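Local coordinates for hypothetical conserved protein TTC0263 (PDB 2PL2) that is of unknown function but belongs to the tetratricopeptide repeat (TPR) proteins, all-helical solenoids that generally serve as scaffolds for protein-protein interaction, at residues A[149-159]-A[170-181]; A[115-126]-A[137-148]. All blocks are in the same frame, centred on the assembly; numbering follows the deposited sequence.

Contact 1: A[149-159]-A[170-181]; sequences DTPEIRSALAE and ALAQYAKALEQA
A tetratricopeptide-type helical hairpin brings Arg154 of helix 151-164 against Gln173 of helix 167-180; over these segments the two helix axes run antiparallel (167°) and approach to 8.0 Å. Arg154 is the knob, set in a hole made by Gln173, Lys176, Ala177 and Gln180, with its CB 3.6 Å from Ala177 CB. Bends at chi2 and chi3 curl its chain back so that the guanidinium turns an edge to the Gln173 amide. Arg154 NE donates to Gln173 OE1 at 2.7 Å, within both the guanidinium and the carbonyl plane, which probably helps to hold the guanidinium; the approach of Arg154 NH2 to the same oxygen is implausibly short and doubtful. Lys176 CG lies over one guanidinium face, while Arg154 NH1 forms a salt bridge with Asp149 OD2 (2.8 Å). Asp149 OD1 in turn accepts from Gln180 NE2 at 2.6 Å, the amide approaching from above the carboxylate plane. Extended beyond CG, Gln180 lays OE1 along the Pro151 ring, 3.3 Å from Pro151 CG. Farther along the hairpin the contact becomes apolar: Ala158 CB sits over the Tyr174 ring in a CH-pi contact, 3.5 Å from the centroid and 13° off the normal. Glu159 ends near the tyrosine hydroxyl, but its carboxylate makes a salt bridge with Arg20 of the second subunit. Ala170 CB closes up on Ala158 O at 3.4 Å. Small alanines where the backbones come close, with an aromatic ring packed beside them, are typical of the helix pair of a TPR fold.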
# COMPACT_ATOMS: atom_id res chain seq x y z
N ASP A 149 -25.09 4.97 2.19
CA ASP A 149 -24.90 3.73 2.95
C ASP A 149 -24.16 2.81 1.98
O ASP A 149 -24.70 2.44 0.94
CB ASP A 149 -26.24 3.09 3.34
CG ASP A 149 -26.07 1.86 4.23
OD1 ASP A 149 -25.14 1.06 3.99
OD2 ASP A 149 -26.87 1.68 5.17
N THR A 150 -22.92 2.46 2.30
CA THR A 150 -22.16 1.61 1.40
C THR A 150 -21.27 0.66 2.17
O THR A 150 -21.04 0.85 3.37
CB THR A 150 -21.24 2.43 0.46
OG1 THR A 150 -20.06 2.82 1.18
CG2 THR A 150 -21.96 3.67 -0.04
N PRO A 151 -20.77 -0.39 1.50
CA PRO A 151 -19.91 -1.36 2.18
C PRO A 151 -18.63 -0.71 2.69
O PRO A 151 -18.19 -0.98 3.82
CB PRO A 151 -19.65 -2.42 1.10
CG PRO A 151 -20.92 -2.38 0.29
CD PRO A 151 -21.18 -0.89 0.18
N GLU A 152 -18.03 0.14 1.85
CA GLU A 152 -16.81 0.84 2.23
C GLU A 152 -17.00 1.62 3.53
O GLU A 152 -16.13 1.58 4.41
CB GLU A 152 -16.35 1.79 1.12
CG GLU A 152 -15.18 2.70 1.52
CD GLU A 152 -14.75 3.64 0.41
OE1 GLU A 152 -15.62 4.24 -0.26
OE2 GLU A 152 -13.52 3.80 0.20
N ILE A 153 -18.12 2.32 3.68
CA ILE A 153 -18.30 3.08 4.91
C ILE A 153 -18.67 2.17 6.07
O ILE A 153 -18.17 2.37 7.19
CB ILE A 153 -19.38 4.20 4.75
CG1 ILE A 153 -19.11 5.07 3.50
CG2 ILE A 153 -19.38 5.09 6.00
CD1 ILE A 153 -17.85 5.94 3.65
N ARG A 154 -19.53 1.17 5.84
CA ARG A 154 -19.88 0.25 6.93
C ARG A 154 -18.56 -0.32 7.49
O ARG A 154 -18.44 -0.51 8.70
CB ARG A 154 -20.75 -0.92 6.46
CG ARG A 154 -21.92 -0.59 5.54
CD ARG A 154 -23.02 0.30 6.12
NE ARG A 154 -23.32 0.05 7.52
CZ ARG A 154 -24.54 0.09 8.06
NH1 ARG A 154 -25.60 0.36 7.31
NH2 ARG A 154 -24.68 -0.08 9.36
N SER A 155 -17.59 -0.57 6.61
CA SER A 155 -16.28 -1.10 7.03
C SER A 155 -15.47 -0.13 7.90
O SER A 155 -14.86 -0.53 8.88
CB SER A 155 -15.42 -1.46 5.82
OG SER A 155 -16.21 -2.08 4.83
N ALA A 156 -15.46 1.14 7.52
CA ALA A 156 -14.74 2.14 8.31
C ALA A 156 -15.37 2.15 9.70
O ALA A 156 -14.65 2.11 10.73
CB ALA A 156 -14.85 3.50 7.67
N LEU A 157 -16.70 2.22 9.73
CA LEU A 157 -17.46 2.21 10.97
C LEU A 157 -17.02 1.00 11.80
O LEU A 157 -16.76 1.11 13.00
CB LEU A 157 -18.95 2.10 10.68
CG LEU A 157 -19.83 3.23 11.23
CD1 LEU A 157 -21.31 2.93 10.92
CD2 LEU A 157 -19.60 3.37 12.74
N ALA A 158 -16.95 -0.15 11.14
CA ALA A 158 -16.54 -1.40 11.78
C ALA A 158 -15.19 -1.17 12.42
O ALA A 158 -15.01 -1.42 13.62
CB ALA A 158 -16.43 -2.53 10.75
N GLU A 159 -14.26 -0.70 11.60
CA GLU A 159 -12.90 -0.38 12.03
C GLU A 159 -12.87 0.54 13.23
O GLU A 159 -12.12 0.29 14.17
CB GLU A 159 -12.11 0.25 10.89
CG GLU A 159 -11.43 -0.77 10.00
CD GLU A 159 -10.41 -1.59 10.77
OE1 GLU A 159 -9.42 -0.99 11.24
OE2 GLU A 159 -10.59 -2.81 10.90
N ALA A 170 -18.89 -3.88 15.80
CA ALA A 170 -18.02 -3.92 14.63
C ALA A 170 -18.47 -5.10 13.76
O ALA A 170 -18.70 -4.96 12.55
CB ALA A 170 -16.55 -4.11 15.06
N LEU A 171 -18.62 -6.26 14.40
CA LEU A 171 -19.07 -7.45 13.69
C LEU A 171 -20.41 -7.19 13.00
O LEU A 171 -20.62 -7.61 11.86
CB LEU A 171 -19.19 -8.62 14.68
CG LEU A 171 -17.88 -9.00 15.39
CD1 LEU A 171 -18.16 -9.96 16.51
CD2 LEU A 171 -16.91 -9.61 14.39
N ALA A 172 -21.31 -6.48 13.68
CA ALA A 172 -22.61 -6.17 13.10
C ALA A 172 -22.50 -5.33 11.83
O ALA A 172 -23.27 -5.52 10.89
CB ALA A 172 -23.49 -5.44 14.12
N GLN A 173 -21.54 -4.41 11.81
CA GLN A 173 -21.35 -3.56 10.64
C GLN A 173 -20.75 -4.34 9.46
O GLN A 173 -21.04 -4.05 8.29
CB GLN A 173 -20.47 -2.36 10.99
CG GLN A 173 -21.18 -1.31 11.86
CD GLN A 173 -22.27 -0.59 11.10
OE1 GLN A 173 -22.35 -0.67 9.88
NE2 GLN A 173 -23.11 0.13 11.82
N TYR A 174 -19.91 -5.34 9.76
CA TYR A 174 -19.33 -6.15 8.69
C TYR A 174 -20.43 -7.02 8.09
O TYR A 174 -20.54 -7.16 6.86
CB TYR A 174 -18.19 -7.04 9.22
CG TYR A 174 -16.87 -6.32 9.45
CD1 TYR A 174 -16.26 -5.61 8.42
CD2 TYR A 174 -16.20 -6.40 10.66
CE1 TYR A 174 -15.03 -5.00 8.59
CE2 TYR A 174 -14.97 -5.80 10.85
CZ TYR A 174 -14.38 -5.10 9.81
OH TYR A 174 -13.15 -4.49 9.97
N ALA A 175 -21.25 -7.62 8.96
CA ALA A 175 -22.36 -8.49 8.53
C ALA A 175 -23.27 -7.71 7.58
O ALA A 175 -23.74 -8.26 6.57
CB ALA A 175 -23.14 -8.97 9.74
N LYS A 176 -23.50 -6.44 7.88
CA LYS A 176 -24.34 -5.61 7.01
C LYS A 176 -23.60 -5.32 5.71
O LYS A 176 -24.14 -5.50 4.61
CB LYS A 176 -24.68 -4.29 7.70
CG LYS A 176 -25.64 -3.43 6.88
CD LYS A 176 -26.95 -4.18 6.64
CE LYS A 176 -27.76 -3.58 5.50
NZ LYS A 176 -28.24 -2.20 5.80
N ALA A 177 -22.35 -4.86 5.83
CA ALA A 177 -21.53 -4.56 4.66
C ALA A 177 -21.50 -5.77 3.74
O ALA A 177 -21.60 -5.63 2.53
CB ALA A 177 -20.11 -4.17 5.10
N LEU A 178 -21.38 -6.96 4.33
CA LEU A 178 -21.35 -8.19 3.52
C LEU A 178 -22.68 -8.53 2.86
O LEU A 178 -22.72 -9.31 1.92
CB LEU A 178 -20.85 -9.37 4.35
CG LEU A 178 -19.32 -9.47 4.30
CD1 LEU A 178 -18.80 -10.33 5.41
CD2 LEU A 178 -18.89 -10.01 2.93
N GLU A 179 -23.78 -7.94 3.34
CA GLU A 179 -25.06 -8.20 2.69
C GLU A 179 -25.14 -7.34 1.44
O GLU A 179 -25.76 -7.70 0.45
CB GLU A 179 -26.22 -7.88 3.64
CG GLU A 179 -26.19 -8.65 4.96
CD GLU A 179 -26.36 -10.16 4.79
OE1 GLU A 179 -25.67 -10.76 3.93
OE2 GLU A 179 -27.18 -10.76 5.53
N GLN A 180 -24.50 -6.18 1.47
CA GLN A 180 -24.51 -5.30 0.30
C GLN A 180 -23.61 -5.86 -0.80
O GLN A 180 -23.91 -5.72 -2.00
CB GLN A 180 -24.07 -3.90 0.69
CG GLN A 180 -24.97 -3.28 1.72
CD GLN A 180 -24.36 -2.05 2.34
OE1 GLN A 180 -23.18 -2.05 2.73
NE2 GLN A 180 -25.16 -0.98 2.46
N ALA A 181 -22.53 -6.52 -0.40
CA ALA A 181 -21.60 -7.12 -1.35
C ALA A 181 -21.11 -8.45 -0.76
O ALA A 181 -20.01 -8.55 -0.24
CB ALA A 181 -20.44 -6.17 -1.60

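Contact 2: A[115-126]-A[137-148]; sequences PRYAPLHLQRGL and AEASLKQALALE
With CG beside its backbone N (chi1 -67°), His121 fits as a knob among Ser140, Gln143, Ala144 and Leu147. Leu147, its CG likewise beside the backbone N, is directed back at the histidine, and Leu147 CD1 comes within 3.4 Å of His121 CD2, the two side chains crossing at about a right angle. Next to it, where helix 118-130 begins and helix 134-147 ends, Ala118 CB rests on Glu148 CG at 3.4 Å. Gln143 places its amide nitrogen over one face of the imidazole, displaced toward the rim, with the amide and ring planes 60° apart. The ring's orientation is fixed from its own segment: His121 NE2 donates to Pro115 O at 2.8 Å, the acceptor lying in the ring plane and the bond nearly straight at 165°. At the other end of the interface the backbones close in, Gly125 CA lying 4.0 Å from Ala137 CA, and Ser140 CB packs 3.6 Å from Gly125 CA. Leu141 CD2 meets Leu122 CD1 at 3.5 Å. The guanidinium of Arg124 passes Ser140 edge-on, yet the polar ends look elsewhere: Arg124 NH1 forms a salt bridge with Glu111, and Ser140 OG bonds to Lys136 O. Cohesion between these two helices therefore comes chiefly from apolar and shape-matched contacts, while the histidine N-H is satisfied by the turn leading into its helix, which probably favours the NE2-protonated tautomer or the doubly protonated ring.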
# COMPACT_ATOMS: atom_id res chain seq x y z
N PRO A 115 -21.40 20.25 1.56
CA PRO A 115 -21.62 19.56 2.83
C PRO A 115 -22.22 18.17 2.68
O PRO A 115 -22.19 17.36 3.61
CB PRO A 115 -22.59 20.49 3.57
CG PRO A 115 -22.51 21.80 2.79
CD PRO A 115 -22.36 21.34 1.39
N ARG A 116 -22.76 17.89 1.50
CA ARG A 116 -23.39 16.60 1.25
C ARG A 116 -22.51 15.58 0.54
O ARG A 116 -23.03 14.64 -0.06
CB ARG A 116 -24.67 16.81 0.43
CG ARG A 116 -25.74 17.65 1.11
CD ARG A 116 -26.91 17.85 0.15
NE ARG A 116 -27.40 16.58 -0.38
CZ ARG A 116 -27.94 16.42 -1.59
NH1 ARG A 116 -28.05 17.46 -2.41
NH2 ARG A 116 -28.35 15.22 -1.98
N TYR A 117 -21.20 15.75 0.60
CA TYR A 117 -20.29 14.80 -0.06
C TYR A 117 -19.80 13.71 0.91
O TYR A 117 -19.00 13.96 1.81
CB TYR A 117 -19.10 15.56 -0.66
CG TYR A 117 -18.27 14.72 -1.61
CD1 TYR A 117 -18.86 14.11 -2.71
CD2 TYR A 117 -16.91 14.53 -1.40
CE1 TYR A 117 -18.12 13.31 -3.58
CE2 TYR A 117 -16.16 13.73 -2.26
CZ TYR A 117 -16.77 13.13 -3.35
OH TYR A 117 -16.04 12.34 -4.21
N ALA A 118 -20.30 12.49 0.70
CA ALA A 118 -19.96 11.34 1.55
C ALA A 118 -18.47 11.14 1.83
O ALA A 118 -18.08 10.99 2.99
CB ALA A 118 -20.55 10.07 0.95
N PRO A 119 -17.63 11.11 0.78
CA PRO A 119 -16.20 10.91 0.97
C PRO A 119 -15.57 11.83 2.01
O PRO A 119 -14.74 11.39 2.81
CB PRO A 119 -15.64 11.13 -0.43
CG PRO A 119 -16.75 10.57 -1.29
CD PRO A 119 -17.97 11.16 -0.65
N LEU A 120 -15.98 13.10 2.02
CA LEU A 120 -15.43 14.06 2.98
C LEU A 120 -15.68 13.62 4.40
O LEU A 120 -14.75 13.53 5.20
CB LEU A 120 -16.04 15.45 2.78
CG LEU A 120 -15.73 16.22 1.50
CD1 LEU A 120 -16.33 17.62 1.60
CD2 LEU A 120 -14.23 16.31 1.30
N HIS A 121 -16.94 13.35 4.72
CA HIS A 121 -17.32 12.92 6.05
C HIS A 121 -16.63 11.61 6.41
O HIS A 121 -16.31 11.35 7.57
CB HIS A 121 -18.84 12.79 6.13
CG HIS A 121 -19.55 14.11 6.02
ND1 HIS A 121 -19.54 15.06 7.03
CD2 HIS A 121 -20.25 14.67 5.00
CE1 HIS A 121 -20.19 16.13 6.63
NE2 HIS A 121 -20.63 15.92 5.40
N LEU A 122 -16.38 10.78 5.41
CA LEU A 122 -15.69 9.52 5.62
C LEU A 122 -14.26 9.83 6.03
O LEU A 122 -13.76 9.32 7.04
CB LEU A 122 -15.70 8.68 4.33
CG LEU A 122 -14.78 7.44 4.40
CD1 LEU A 122 -15.14 6.62 5.65
CD2 LEU A 122 -14.88 6.61 3.12
N GLN A 123 -13.61 10.68 5.24
CA GLN A 123 -12.23 11.08 5.52
C GLN A 123 -12.15 11.81 6.85
O GLN A 123 -11.22 11.60 7.62
CB GLN A 123 -11.70 12.00 4.41
CG GLN A 123 -10.76 11.32 3.43
CD GLN A 123 -9.57 10.67 4.11
OE1 GLN A 123 -8.88 11.30 4.91
NE2 GLN A 123 -9.31 9.40 3.79
N ARG A 124 -13.11 12.68 7.11
CA ARG A 124 -13.10 13.42 8.35
C ARG A 124 -13.14 12.45 9.53
O ARG A 124 -12.44 12.65 10.52
CB ARG A 124 -14.28 14.40 8.41
CG ARG A 124 -14.15 15.46 9.49
CD ARG A 124 -15.29 16.47 9.43
NE ARG A 124 -16.59 15.87 9.73
CZ ARG A 124 -17.75 16.51 9.64
NH1 ARG A 124 -17.76 17.78 9.25
NH2 ARG A 124 -18.89 15.90 9.92
N GLY A 125 -13.95 11.40 9.41
CA GLY A 125 -14.05 10.43 10.48
C GLY A 125 -12.76 9.65 10.66
O GLY A 125 -12.31 9.40 11.78
N LEU A 126 -12.15 9.27 9.54
CA LEU A 126 -10.89 8.53 9.56
C LEU A 126 -9.80 9.39 10.19
O LEU A 126 -8.88 8.87 10.82
CB LEU A 126 -10.50 8.14 8.14
CG LEU A 126 -9.37 7.12 7.95
CD1 LEU A 126 -9.24 6.78 6.46
CD2 LEU A 126 -8.06 7.68 8.49
N ALA A 137 -15.23 10.87 15.41
CA ALA A 137 -15.09 9.94 14.29
C ALA A 137 -16.41 9.23 13.96
O ALA A 137 -16.79 9.14 12.79
CB ALA A 137 -14.01 8.92 14.60
N GLU A 138 -17.10 8.77 14.99
CA GLU A 138 -18.37 8.05 14.81
C GLU A 138 -19.44 8.93 14.18
O GLU A 138 -20.12 8.54 13.22
CB GLU A 138 -18.84 7.51 16.17
CG GLU A 138 -20.22 6.83 16.14
CD GLU A 138 -20.59 6.17 17.47
OE1 GLU A 138 -21.64 5.51 17.51
OE2 GLU A 138 -19.83 6.31 18.45
N ALA A 139 -19.58 10.13 14.72
CA ALA A 139 -20.55 11.10 14.21
C ALA A 139 -20.29 11.41 12.73
O ALA A 139 -21.23 11.48 11.93
CB ALA A 139 -20.47 12.38 15.04
N SER A 140 -19.02 11.60 12.36
CA SER A 140 -18.67 11.90 10.98
C SER A 140 -18.96 10.70 10.10
O SER A 140 -19.51 10.84 9.00
CB SER A 140 -17.18 12.25 10.87
OG SER A 140 -16.80 13.13 11.90
N LEU A 141 -18.58 9.52 10.57
CA LEU A 141 -18.83 8.30 9.81
C LEU A 141 -20.33 8.05 9.67
O LEU A 141 -20.81 7.72 8.59
CB LEU A 141 -18.13 7.11 10.46
CG LEU A 141 -16.61 7.18 10.35
CD1 LEU A 141 -15.98 5.88 10.83
CD2 LEU A 141 -16.20 7.46 8.91
N LYS A 142 -21.06 8.21 10.77
CA LYS A 142 -22.50 8.02 10.73
C LYS A 142 -23.04 9.05 9.76
O LYS A 142 -23.95 8.77 8.97
CB LYS A 142 -23.12 8.21 12.11
CG LYS A 142 -22.79 7.05 13.03
CD LYS A 142 -23.63 7.01 14.28
CE LYS A 142 -23.33 5.73 15.05
NZ LYS A 142 -24.11 5.58 16.32
N GLN A 143 -22.45 10.24 9.79
CA GLN A 143 -22.86 11.31 8.90
C GLN A 143 -22.61 10.80 7.48
O GLN A 143 -23.50 10.85 6.63
CB GLN A 143 -22.03 12.57 9.16
CG GLN A 143 -22.82 13.86 9.18
CD GLN A 143 -23.65 14.06 7.93
OE1 GLN A 143 -24.59 13.30 7.66
NE2 GLN A 143 -23.32 15.09 7.15
N ALA A 144 -21.40 10.30 7.24
CA ALA A 144 -21.03 9.77 5.93
C ALA A 144 -22.06 8.76 5.46
O ALA A 144 -22.55 8.84 4.34
CB ALA A 144 -19.65 9.10 6.00
N LEU A 145 -22.37 7.82 6.34
CA LEU A 145 -23.34 6.75 6.08
C LEU A 145 -24.73 7.28 5.77
O LEU A 145 -25.40 6.78 4.87
CB LEU A 145 -23.39 5.83 7.30
CG LEU A 145 -23.77 4.36 7.17
CD1 LEU A 145 -22.97 3.68 6.06
CD2 LEU A 145 -23.49 3.71 8.50
N ALA A 146 -25.16 8.29 6.51
CA ALA A 146 -26.48 8.89 6.30
C ALA A 146 -26.59 9.43 4.88
O ALA A 146 -27.68 9.46 4.30
CB ALA A 146 -26.69 10.00 7.30
N LEU A 147 -25.46 9.85 4.31
CA LEU A 147 -25.44 10.37 2.94
C LEU A 147 -25.35 9.24 1.91
O LEU A 147 -26.00 9.29 0.87
CB LEU A 147 -24.25 11.31 2.76
CG LEU A 147 -24.30 12.59 3.58
CD1 LEU A 147 -22.94 13.28 3.55
CD2 LEU A 147 -25.39 13.50 3.03
N GLU A 148 -24.54 8.24 2.20
CA GLU A 148 -24.36 7.11 1.28
C GLU A 148 -24.11 5.86 2.10
O GLU A 148 -23.03 5.71 2.66
CB GLU A 148 -23.14 7.33 0.38
CG GLU A 148 -23.20 8.52 -0.53
CD GLU A 148 -23.68 8.16 -1.92
OE1 GLU A 148 -23.20 7.14 -2.45
OE2 GLU A 148 -24.52 8.90 -2.48

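Contact 2 closes before contact 1 opens, and the two centres lie 14 Å apart in the same tetratricopeptide repeat region. Each pairs consecutive antiparallel helices: 118-130 with 134-147 in contact 2, 151-164 with 167-180 in contact 1. Helix 151-164 follows 134-147 directly and packs against both helices of the preceding pair. Ile153 CD1 approaches Leu122 CD2, Leu157 CD1 lies 3.3 Å from Leu145 CD2, and the aliphatic part of Arg154 also rests on Leu145. This apolar seam stacks one hairpin on the next, consistent with the stacked-hairpin solenoid of TPR proteins. Helix 185-195 packs on the hairpin of contact 1, and contact 1 also reaches the second subunit.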